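Local coordinates for protein beta-ketoacyl synthase (Pseudomonas aeruginosa, PDB 4CW4) that catalyses the condensation of acetyl-CoA with malonyl-ACP to make acetoacetyl-ACP, the primer that starts fatty acid synthesis, at residues Glu323-Ser326 with Ala327-Ala330; Tyr585-Arg588 with Ala589-Gly592. All blocks are in the same frame, centred on the assembly; numbering follows the deposited sequence. Where two conformers were deposited one is given.

Contact 1. Residues Glu323-Ser326 with Ala327-Ala330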
loop_
_atom_site.group_PDB
_atom_site.type_symbol
_atom_site.label_atom_id
_atom_site.label_comp_id
_atom_site.label_asym_id
_atom_site.label_seq_id
_atom_site.Cartn_x
_atom_site.Cartn_y
_atom_site.Cartn_z
ATOM N N GLU A 323 13.217 1.367 -16.603
ATOM C CA GLU A 323 12.639 0.849 -17.835
ATOM C C GLU A 323 11.117 0.824 -17.806
ATOM O O GLU A 323 10.481 1.108 -18.816
ATOM C CB GLU A 323 13.192 -0.525 -18.201
ATOM C CG GLU A 323 12.689 -0.966 -19.576
ATOM C CD GLU A 323 13.184 -2.310 -20.054
ATOM O OE1 GLU A 323 14.077 -2.913 -19.431
ATOM O OE2 GLU A 323 12.667 -2.763 -21.098
ATOM N N GLY A 324 10.539 0.492 -16.656
ATOM C CA GLY A 324 9.081 0.441 -16.518
ATOM C C GLY A 324 8.414 1.792 -16.774
ATOM O O GLY A 324 7.409 1.886 -17.481
ATOM N N TYR A 325 8.970 2.849 -16.190
ATOM C CA TYR A 325 8.456 4.185 -16.451
ATOM C C TYR A 325 8.759 4.679 -17.868
ATOM O O TYR A 325 7.929 5.331 -18.490
ATOM C CB TYR A 325 8.949 5.183 -15.411
ATOM C CG TYR A 325 8.250 5.090 -14.073
ATOM C CD1 TYR A 325 6.946 5.519 -13.920
ATOM C CD2 TYR A 325 8.900 4.582 -12.967
ATOM C CE1 TYR A 325 6.303 5.449 -12.691
ATOM C CE2 TYR A 325 8.278 4.520 -11.731
ATOM C CZ TYR A 325 6.973 4.940 -11.604
ATOM O OH TYR A 325 6.331 4.864 -10.392
ATOM N N SER A 326 9.948 4.359 -18.369
ATOM C CA SER A 326 10.311 4.707 -19.734
ATOM C C SER A 326 9.336 4.073 -20.725
ATOM O O SER A 326 8.912 4.708 -21.684
ATOM C CB SER A 326 11.742 4.262 -20.037
ATOM O OG SER A 326 12.675 4.954 -19.229
ATOM N N ALA A 327 8.971 2.822 -20.470
ATOM C CA ALA A 327 8.085 2.072 -21.367
ATOM C C ALA A 327 6.732 2.776 -21.526
ATOM O O ALA A 327 6.062 2.617 -22.542
ATOM C CB ALA A 327 7.882 0.637 -20.874
ATOM N N MET A 328 6.346 3.554 -20.521
ATOM C CA MET A 328 5.167 4.414 -20.581
ATOM C C MET A 328 5.417 5.770 -21.228
ATOM O O MET A 328 4.485 6.553 -21.400
ATOM C CB MET A 328 4.690 4.741 -19.176
ATOM C CG MET A 328 4.507 3.578 -18.263
ATOM S SD MET A 328 3.946 4.139 -16.654
ATOM C CE MET A 328 2.339 4.830 -17.054
ATOM N N GLY A 329 6.665 6.081 -21.544
ATOM C CA GLY A 329 7.004 7.403 -22.042
ATOM C C GLY A 329 6.969 8.476 -20.970
ATOM O O GLY A 329 6.849 9.651 -21.287
ATOM N N ALA A 330 7.093 8.084 -19.705
ATOM C CA ALA A 330 6.916 9.009 -18.576
ATOM C C ALA A 330 8.152 9.793 -18.189
ATOM O O ALA A 330 8.026 10.837 -17.541
ATOM C CB ALA A 330 6.408 8.247 -17.365
#
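The carbonyl oxygen of Tyr325 is shared by two amides at the end of helix 319-327: Ala330 N binds Tyr325 O at 3.1 Å in a nearly straight bond (162° at the hydrogen), while the bond from Met328 N is weak and bent. One residue on, Gly329 N donates to Ser326 O at 2.6 Å, from well above the carbonyl plane. Glu323 O receives Ala327 N in the ordinary helical way. With Gly329 at positive phi (73°), the bonds from Ala330 N and Gly329 N make this a Schellman motif, here turning the chain out of a helix in the ketosynthase fold. Met328 CG lies anti to the carbonyl carbon (chi1 -51°), against Gly324 O at 3.4 Å, and the extended chi2 carries SD beside the Tyr325 ring. This oblique Met-aromatic contact puts SD 5.4 Å from the ring centroid, and Ala330 CB comes within 4.4 Å of Tyr325 CD1. Farther out, Phe361 meets this ring edge-to-face, and the side chain of Cys286, the inferred active-site cysteine, is about 5 Å from that of Tyr325. Across the dimer interface, Glu323 salt-bridges Arg245 and accepts from Val251 N, both of the second subunit.

Contact 2. Residues Tyr585-Arg588 with Ala589-Gly592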
loop_
_atom_site.group_PDB
_atom_site.type_symbol
_atom_site.label_atom_id
_atom_site.label_comp_id
_atom_site.label_asym_id
_atom_site.label_seq_id
_atom_site.Cartn_x
_atom_site.Cartn_y
_atom_site.Cartn_z
ATOM N N TYR A 585 21.242 18.843 18.793
ATOM C CA TYR A 585 21.190 17.745 17.841
ATOM C C TYR A 585 21.690 18.203 16.465
ATOM O O TYR A 585 22.497 17.537 15.849
ATOM C CB TYR A 585 19.767 17.134 17.728
ATOM C CG TYR A 585 19.639 16.300 16.476
ATOM C CD1 TYR A 585 20.435 15.189 16.298
ATOM C CD2 TYR A 585 18.780 16.665 15.456
ATOM C CE1 TYR A 585 20.389 14.459 15.146
ATOM C CE2 TYR A 585 18.717 15.933 14.275
ATOM C CZ TYR A 585 19.543 14.842 14.127
ATOM O OH TYR A 585 19.503 14.088 12.986
ATOM N N ASP A 586 21.171 19.309 15.958
ATOM C CA ASP A 586 21.612 19.821 14.655
ATOM C C ASP A 586 23.143 19.956 14.623
ATOM O O ASP A 586 23.773 19.592 13.651
ATOM C CB ASP A 586 20.944 21.176 14.392
ATOM C CG ASP A 586 21.248 21.751 13.022
ATOM O OD1 ASP A 586 21.320 20.993 12.024
ATOM O OD2 ASP A 586 21.384 22.993 12.941
ATOM N N GLN A 587 23.739 20.470 15.695
ATOM C CA GLN A 587 25.194 20.595 15.767
ATOM C C GLN A 587 25.882 19.247 15.680
ATOM O O GLN A 587 26.909 19.115 15.015
ATOM C CB GLN A 587 25.588 21.269 17.076
ATOM C CG GLN A 587 25.297 22.756 17.107
ATOM C CD GLN A 587 26.382 23.546 16.437
ATOM O OE1 GLN A 587 27.504 23.680 16.960
ATOM N NE2 GLN A 587 26.078 24.062 15.265
ATOM N N ARG A 588 25.342 18.232 16.353
ATOM C CA ARG A 588 25.964 16.920 16.256
ATOM C C ARG A 588 25.816 16.369 14.836
ATOM O O ARG A 588 26.742 15.762 14.290
ATOM C CB ARG A 588 25.341 15.944 17.263
ATOM C CG ARG A 588 25.638 16.245 18.757
ATOM C CD ARG A 588 27.077 16.641 19.041
ATOM N NE ARG A 588 28.042 15.663 18.550
ATOM C CZ ARG A 588 29.256 15.962 18.122
ATOM N NH1 ARG A 588 29.682 17.206 18.130
ATOM N NH2 ARG A 588 30.048 15.014 17.680
ATOM N N ALA A 589 24.640 16.559 14.249
ATOM C CA ALA A 589 24.362 16.043 12.912
ATOM C C ALA A 589 25.301 16.665 11.883
ATOM O O ALA A 589 25.734 15.991 10.947
ATOM C CB ALA A 589 22.896 16.265 12.552
ATOM N N LEU A 590 25.631 17.942 12.074
ATOM C CA LEU A 590 26.542 18.642 11.182
ATOM C C LEU A 590 27.899 17.959 11.199
ATOM O O LEU A 590 28.592 17.913 10.184
ATOM C CB LEU A 590 26.676 20.119 11.577
ATOM C CG LEU A 590 25.487 20.977 11.159
ATOM C CD1 LEU A 590 25.488 22.334 11.875
ATOM C CD2 LEU A 590 25.477 21.167 9.643
ATOM N N GLN A 591 28.258 17.417 12.359
ATOM C CA GLN A 591 29.537 16.754 12.555
ATOM C C GLN A 591 29.512 15.290 12.118
ATOM O O GLN A 591 30.524 14.593 12.209
ATOM C CB GLN A 591 29.946 16.855 14.026
ATOM C CG GLN A 591 30.377 18.242 14.451
ATOM C CD GLN A 591 31.827 18.510 14.152
ATOM O OE1 GLN A 591 32.720 17.930 14.778
ATOM N NE2 GLN A 591 32.078 19.379 13.180
ATOM N N GLY A 592 28.363 14.825 11.636
ATOM C CA GLY A 592 28.216 13.444 11.228
ATOM C C GLY A 592 27.842 12.497 12.355
ATOM O O GLY A 592 27.880 11.273 12.201
HETATM O O HOH W 1 32.662 16.642 16.812
HETATM O O HOH W 2 32.118 19.134 17.624
#
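Ala589 sets its methyl against the Tyr585 ring, CB standing 4.0 Å from Tyr585 CZ in an oblique approach, on the close-packed side of the end of helix 565-590. There the backbone is regular: Ala589 N binds Tyr585 O at 2.8 Å, and Leu590 N binds Asp586 O at 2.9 Å. Leu590 CG rests 3.3 Å from Asp586 O. Gln591 N then divides itself weakly between Gln587 O and Arg588 O, and Gly592 at positive phi closes a Schellman motif, its N donating to Ala589 O at 3.0 Å. The solvent side is looser. Arg588 NE pairs with Asp593, and Gln591 OE1 accepts from Gly62 N. Bends at chi2 and chi3 (-43° and -55°) fold Arg588 back over Gln591, whose CB lies over one guanidinium face, with CG 3.9 Å from Arg588 NH1. Two waters lie at the guanidinium edge, toward one of two Gln591 conformers; the first is implausibly close to OE1, a doubtful bridge, and the second bonds OE1 weakly. On the buried side Asp586 salt-bridges Arg23, Tyr585 OH bonds Asp201 of helix 190-204, and Ala589 and Leu590 pack on strand 22-23, with Leu590 also touching helix 40-53.

Both contacts end a helix with a Schellman motif and a glycine at positive phi, yet they belong to different elements, helix 319-327 and helix 565-590, on opposite sides of the chain's centre with nearest atoms about 28 Å apart. Each is partly buried. Contact 1 lies beside the probable catalytic centre and the dimer interface, and its side chains include an aromatic ring, a thioether beside the ring and a carboxylate paired with the second subunit. Contact 2 is away from the annotated sites and touches no other chain of the assembly; its inner face is apolar and ionic, whereas its outer face carries an arginine and a glutamine with waters between them.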